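Local structure of hypothetical protein Atu2299 (2HLY) at residues 13-18 with 174-179; 170-175 with 194-199. The protein is of unknown function but belongs to the DUF2026 family, which is grouped with the CA clan of cysteine peptidases. All coordinates share one frame; numbering follows the deposited sequence.

Interaction 1 of 2, residues 13-18 with 174-179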
# COMPACT_ATOMS: atom_id res chain seq x y z
N TYR A 13 8.47 -6.33 -3.81
CA TYR A 13 7.25 -5.84 -3.19
C TYR A 13 7.49 -5.62 -1.69
O TYR A 13 7.12 -4.59 -1.13
CB TYR A 13 6.13 -6.85 -3.40
CG TYR A 13 4.88 -6.59 -2.57
CD1 TYR A 13 3.76 -5.94 -3.11
CD2 TYR A 13 4.80 -7.04 -1.25
CE1 TYR A 13 2.60 -5.73 -2.35
CE2 TYR A 13 3.65 -6.84 -0.49
CZ TYR A 13 2.55 -6.20 -1.05
OH TYR A 13 1.43 -6.06 -0.27
N PHE A 14 8.11 -6.60 -1.03
CA PHE A 14 8.40 -6.44 0.39
C PHE A 14 9.40 -5.30 0.65
O PHE A 14 9.26 -4.60 1.64
CB PHE A 14 8.86 -7.76 1.01
CG PHE A 14 7.75 -8.77 1.18
CD1 PHE A 14 6.51 -8.39 1.70
CD2 PHE A 14 7.97 -10.11 0.85
CE1 PHE A 14 5.49 -9.35 1.88
CE2 PHE A 14 6.95 -11.06 1.02
CZ PHE A 14 5.72 -10.67 1.53
N ARG A 15 10.40 -5.14 -0.21
CA ARG A 15 11.32 -3.98 -0.08
C ARG A 15 10.53 -2.67 -0.09
O ARG A 15 10.80 -1.76 0.72
CB ARG A 15 12.33 -3.97 -1.23
CG ARG A 15 13.39 -5.07 -1.07
CD ARG A 15 14.46 -4.95 -2.17
NE ARG A 15 15.56 -5.86 -1.89
CZ ARG A 15 16.84 -5.61 -2.15
NH1 ARG A 15 17.21 -4.47 -2.74
NH2 ARG A 15 17.76 -6.50 -1.83
N ILE A 16 9.56 -2.58 -0.99
CA ILE A 16 8.76 -1.35 -1.12
C ILE A 16 7.93 -1.11 0.14
O ILE A 16 7.94 -0.02 0.71
CB ILE A 16 7.87 -1.37 -2.39
CG1 ILE A 16 8.76 -1.35 -3.64
CG2 ILE A 16 6.89 -0.19 -2.39
CD1 ILE A 16 8.03 -1.65 -4.96
N TYR A 17 7.24 -2.16 0.59
CA TYR A 17 6.50 -2.06 1.84
C TYR A 17 7.44 -1.61 2.96
O TYR A 17 7.11 -0.68 3.71
CB TYR A 17 5.80 -3.39 2.21
CG TYR A 17 5.40 -3.40 3.68
CD1 TYR A 17 4.22 -2.78 4.11
CD2 TYR A 17 6.24 -3.97 4.64
CE1 TYR A 17 3.88 -2.75 5.46
CE2 TYR A 17 5.90 -3.95 6.00
CZ TYR A 17 4.73 -3.33 6.40
OH TYR A 17 4.38 -3.28 7.74
N ARG A 18 8.60 -2.26 3.08
CA ARG A 18 9.52 -1.94 4.18
C ARG A 18 9.97 -0.47 4.15
O ARG A 18 9.97 0.19 5.19
CB ARG A 18 10.71 -2.89 4.18
CG ARG A 18 11.47 -2.87 5.51
CD ARG A 18 12.68 -3.80 5.46
NE ARG A 18 12.34 -5.21 5.20
CZ ARG A 18 11.93 -6.09 6.11
NH1 ARG A 18 11.78 -5.72 7.38
NH2 ARG A 18 11.65 -7.34 5.75
N ARG A 174 15.85 -0.14 -3.96
CA ARG A 174 16.66 -0.72 -5.04
C ARG A 174 16.08 -2.09 -5.31
O ARG A 174 15.66 -2.78 -4.37
CB ARG A 174 18.13 -0.86 -4.63
CG ARG A 174 18.83 0.45 -4.35
CD ARG A 174 20.22 0.27 -3.76
NE ARG A 174 20.68 1.58 -3.33
CZ ARG A 174 21.52 2.36 -4.02
NH1 ARG A 174 21.85 3.55 -3.55
NH2 ARG A 174 22.05 1.93 -5.17
N LYS A 175 16.09 -2.51 -6.57
CA LYS A 175 15.63 -3.87 -6.88
C LYS A 175 16.62 -4.89 -6.34
O LYS A 175 17.84 -4.66 -6.35
CB LYS A 175 15.43 -4.07 -8.38
CG LYS A 175 14.33 -3.22 -8.97
CD LYS A 175 14.21 -3.42 -10.46
CE LYS A 175 13.31 -2.38 -11.09
NZ LYS A 175 13.18 -2.61 -12.54
N SER A 176 16.10 -6.01 -5.85
CA SER A 176 16.95 -7.11 -5.40
C SER A 176 17.85 -7.58 -6.55
O SER A 176 17.42 -7.59 -7.70
CB SER A 176 16.08 -8.26 -4.88
OG SER A 176 16.89 -9.29 -4.33
N PRO A 177 19.10 -7.99 -6.24
CA PRO A 177 19.76 -8.13 -4.96
C PRO A 177 20.58 -6.92 -4.50
O PRO A 177 21.41 -7.05 -3.61
CB PRO A 177 20.71 -9.30 -5.22
CG PRO A 177 21.15 -9.08 -6.62
CD PRO A 177 19.99 -8.42 -7.35
N LYS A 178 20.37 -5.75 -5.11
CA LYS A 178 21.23 -4.61 -4.77
C LYS A 178 20.93 -4.01 -3.41
O LYS A 178 19.87 -4.25 -2.86
CB LYS A 178 20.96 -3.43 -5.73
CG LYS A 178 20.76 -3.70 -7.21
CD LYS A 178 20.28 -2.42 -7.96
CE LYS A 178 21.33 -1.28 -7.98
NZ LYS A 178 20.89 -0.03 -8.73
N GLN A 179 21.87 -3.36 -2.74
CA GLN A 179 22.27 -3.69 -1.41
C GLN A 179 21.68 -2.32 -0.99
O GLN A 179 22.09 -1.30 -1.56
CB GLN A 179 23.78 -3.71 -1.20
CG GLN A 179 24.38 -5.09 -1.36
O HOH W 1 20.64 -7.01 -0.80
O HOH W 2 17.95 -9.74 -1.86

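Interaction 2 of 2, residues 170-175 with 194-199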
# COMPACT_ATOMS: atom_id res chain seq x y z
N ALA A 170 11.76 6.76 -3.13
CA ALA A 170 12.22 6.34 -4.46
C ALA A 170 13.73 6.17 -4.51
O ALA A 170 14.26 5.36 -5.27
CB ALA A 170 11.77 7.33 -5.52
N ASN A 171 14.43 6.93 -3.69
CA ASN A 171 15.89 6.86 -3.69
C ASN A 171 16.47 5.77 -2.78
O ASN A 171 17.60 5.30 -3.01
CB ASN A 171 16.45 8.24 -3.43
CG ASN A 171 16.43 9.08 -4.69
OD1 ASN A 171 17.14 8.80 -5.65
ND2 ASN A 171 15.58 10.09 -4.71
N TRP A 172 15.69 5.36 -1.78
CA TRP A 172 16.06 4.27 -0.86
C TRP A 172 15.86 2.91 -1.55
O TRP A 172 16.73 2.02 -1.46
CB TRP A 172 15.18 4.32 0.38
CG TRP A 172 15.79 3.71 1.63
CD1 TRP A 172 16.87 2.86 1.72
CD2 TRP A 172 15.31 3.90 2.96
NE1 TRP A 172 17.11 2.54 3.05
CE2 TRP A 172 16.16 3.15 3.83
CE3 TRP A 172 14.25 4.64 3.51
CZ2 TRP A 172 15.98 3.14 5.22
CZ3 TRP A 172 14.07 4.62 4.89
CH2 TRP A 172 14.93 3.87 5.73
N PHE A 173 14.71 2.73 -2.19
CA PHE A 173 14.39 1.47 -2.86
C PHE A 173 15.40 1.12 -3.95
O PHE A 173 15.74 1.98 -4.76
CB PHE A 173 12.98 1.52 -3.46
CG PHE A 173 12.67 0.32 -4.32
CD1 PHE A 173 12.34 -0.90 -3.72
CD2 PHE A 173 12.77 0.39 -5.71
CE1 PHE A 173 12.07 -2.01 -4.51
CE2 PHE A 173 12.52 -0.72 -6.50
CZ PHE A 173 12.17 -1.93 -5.90
N ARG A 174 15.85 -0.14 -3.96
CA ARG A 174 16.66 -0.72 -5.04
C ARG A 174 16.08 -2.09 -5.31
O ARG A 174 15.66 -2.78 -4.37
CB ARG A 174 18.13 -0.86 -4.63
CG ARG A 174 18.83 0.45 -4.35
CD ARG A 174 20.22 0.27 -3.76
NE ARG A 174 20.68 1.58 -3.33
CZ ARG A 174 21.52 2.36 -4.02
NH1 ARG A 174 21.85 3.55 -3.55
NH2 ARG A 174 22.05 1.93 -5.17
N LYS A 175 16.09 -2.51 -6.57
CA LYS A 175 15.63 -3.87 -6.88
C LYS A 175 16.62 -4.89 -6.34
O LYS A 175 17.84 -4.66 -6.35
CB LYS A 175 15.43 -4.07 -8.38
CG LYS A 175 14.33 -3.22 -8.97
CD LYS A 175 14.21 -3.42 -10.46
CE LYS A 175 13.31 -2.38 -11.09
NZ LYS A 175 13.18 -2.61 -12.54
N ARG A 194 17.46 13.72 10.58
CA ARG A 194 17.13 12.60 11.46
C ARG A 194 17.55 11.29 10.78
O ARG A 194 17.59 11.20 9.56
CB ARG A 194 15.63 12.59 11.78
CG ARG A 194 14.74 12.15 10.62
CD ARG A 194 13.26 12.36 10.89
NE ARG A 194 12.45 11.97 9.74
CZ ARG A 194 12.27 12.71 8.65
NH1 ARG A 194 12.85 13.91 8.54
NH2 ARG A 194 11.52 12.26 7.65
N THR A 195 17.90 10.28 11.58
CA THR A 195 18.21 8.95 11.04
C THR A 195 16.94 8.12 11.01
O THR A 195 16.22 8.02 12.01
CB THR A 195 19.32 8.23 11.85
OG1 THR A 195 20.52 9.01 11.80
CG2 THR A 195 19.62 6.84 11.27
N VAL A 196 16.65 7.54 9.85
CA VAL A 196 15.48 6.68 9.71
C VAL A 196 15.97 5.25 9.38
O VAL A 196 16.55 5.03 8.33
CB VAL A 196 14.51 7.21 8.62
CG1 VAL A 196 13.25 6.36 8.56
CG2 VAL A 196 14.12 8.67 8.90
N PRO A 197 15.76 4.29 10.31
CA PRO A 197 16.17 2.92 10.03
C PRO A 197 15.10 2.13 9.30
O PRO A 197 13.91 2.42 9.44
CB PRO A 197 16.33 2.33 11.43
CG PRO A 197 15.33 3.04 12.24
CD PRO A 197 15.17 4.43 11.65
N LEU A 198 15.52 1.12 8.55
CA LEU A 198 14.53 0.18 8.02
C LEU A 198 13.89 -0.59 9.17
O LEU A 198 14.59 -1.02 10.10
CB LEU A 198 15.21 -0.80 7.06
CG LEU A 198 15.58 -0.31 5.66
CD1 LEU A 198 16.48 -1.34 4.96
CD2 LEU A 198 14.34 0.01 4.81
N THR A 199 12.57 -0.73 9.14
CA THR A 199 11.88 -1.54 10.15
C THR A 199 12.24 -3.03 9.96
O THR A 199 12.77 -3.42 8.92
CB THR A 199 10.34 -1.31 10.13
OG1 THR A 199 9.84 -1.59 8.82
CG2 THR A 199 10.01 0.14 10.49

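Interaction 1 of 2, residues 13-18 with 174-179
Arg15 reaches from helix 10-24 into the turn of segment 174-179, and its guanidinium donates hydrogen bonds to backbone carbonyls there. NH1 donates two hydrogen bonds. The bond from Arg15 NH1 to Lys178 O, 2.7 Å, is nearly straight, with an N-H...O angle of 164°. This oxygen lies in the guanidinium plane. The bond from Arg15 NH1 to Arg174 O, 2.8 Å, is more bent. Here the donor sits above the plane of the Arg174 carbonyl, well off its lone pairs. NH2 adds a weak bond to Lys178 O, so this one oxygen meets both terminal nitrogens.

The turn itself lies between helix 160-172 and strand 183-187 and contains a cis peptide before Pro177. Its own backbone bond, from Lys178 N to Lys175 O, helps set the loop shape. Arg15 thus ties an irregular surface loop to a helix near the start of the chain. From the same helix, Asp12 accepts a hydrogen bond from Ser176 N.

The van der Waals part falls mainly on Ser176. Ser176 CA lies over the centre of one guanidinium face, 3.6 Å from Arg15 CZ. The chain of Arg15 is extended from CG to NE (chi2 -175°, chi3 171°), which carries the flat group out to the loop.

Two waters join the parts on the NH2 side. Each accepts a weak bond from Arg15 NH2. One donates to Pro177 O, while the other is hydrogen-bonded to Ser176 OG, 2.7 Å from the water oxygen.

Interaction 2 of 2, residues 170-175 with 194-199
The C-terminal end of helix 160-172 packs against the two-stranded antiparallel hairpin of strands 183-187 and 193-197, through Trp172 on the helix and Val196 and Leu198 on the hairpin side. The indole of Trp172 is buried. Its CG is roughly anti to the backbone N (chi1 -154°), and the six-membered ring reaches the end of strand 193-197.

The CD2 methyl of Leu198 lies over one face of the indole, offset toward its rim. Leu198 CD2 makes a CH-pi contact, 4.0 Å from the centroid of the Trp172 six-membered ring and 28° off the ring normal. Leu198 CG also touches the indole, 3.5 Å from Trp172 CZ2. The two side chains run past each other in opposite directions.

Val196 meets the far end of the ring. Val196 CG1 is 4.1 Å from Trp172 CH2, and the side chains cross at a slant. The backbone also takes part: Val196 O is 3.3 Å from Trp172 CH2. At the ring edge, Pro197 C lies near the indole plane.

The polar atom of the indole is satisfied elsewhere, since Trp172 NE1 is hydrogen-bonded to Ala181 O in the loop leading into the hairpin. Leu184 of strand 183-187 and Val19 of helix 10-24 also touch the Trp172 side chain. With no hydrogen bond between the two segments, this is an apolar helix-on-hairpin contact built around one tryptophan.

Both contacts belong to the same part of the fold, and their centres lie about 10 Å apart. They share Arg174 and Lys175, where the chain leaves helix 160-172. Interaction 1 is on the surface and polar: an arginine, carbonyls and waters fix a loop. Interaction 2 is partly buried and apolar, with an indole set against aliphatic groups. Helix 10-24 joins them. Its Ile16 and Arg15 pack on Phe173, and Arg18 NH1 probably hydrogen-bonds Thr199 O at 2.9 Å. Helix 10-24 therefore meets the chain just after helix 160-172 and just after strand 193-197.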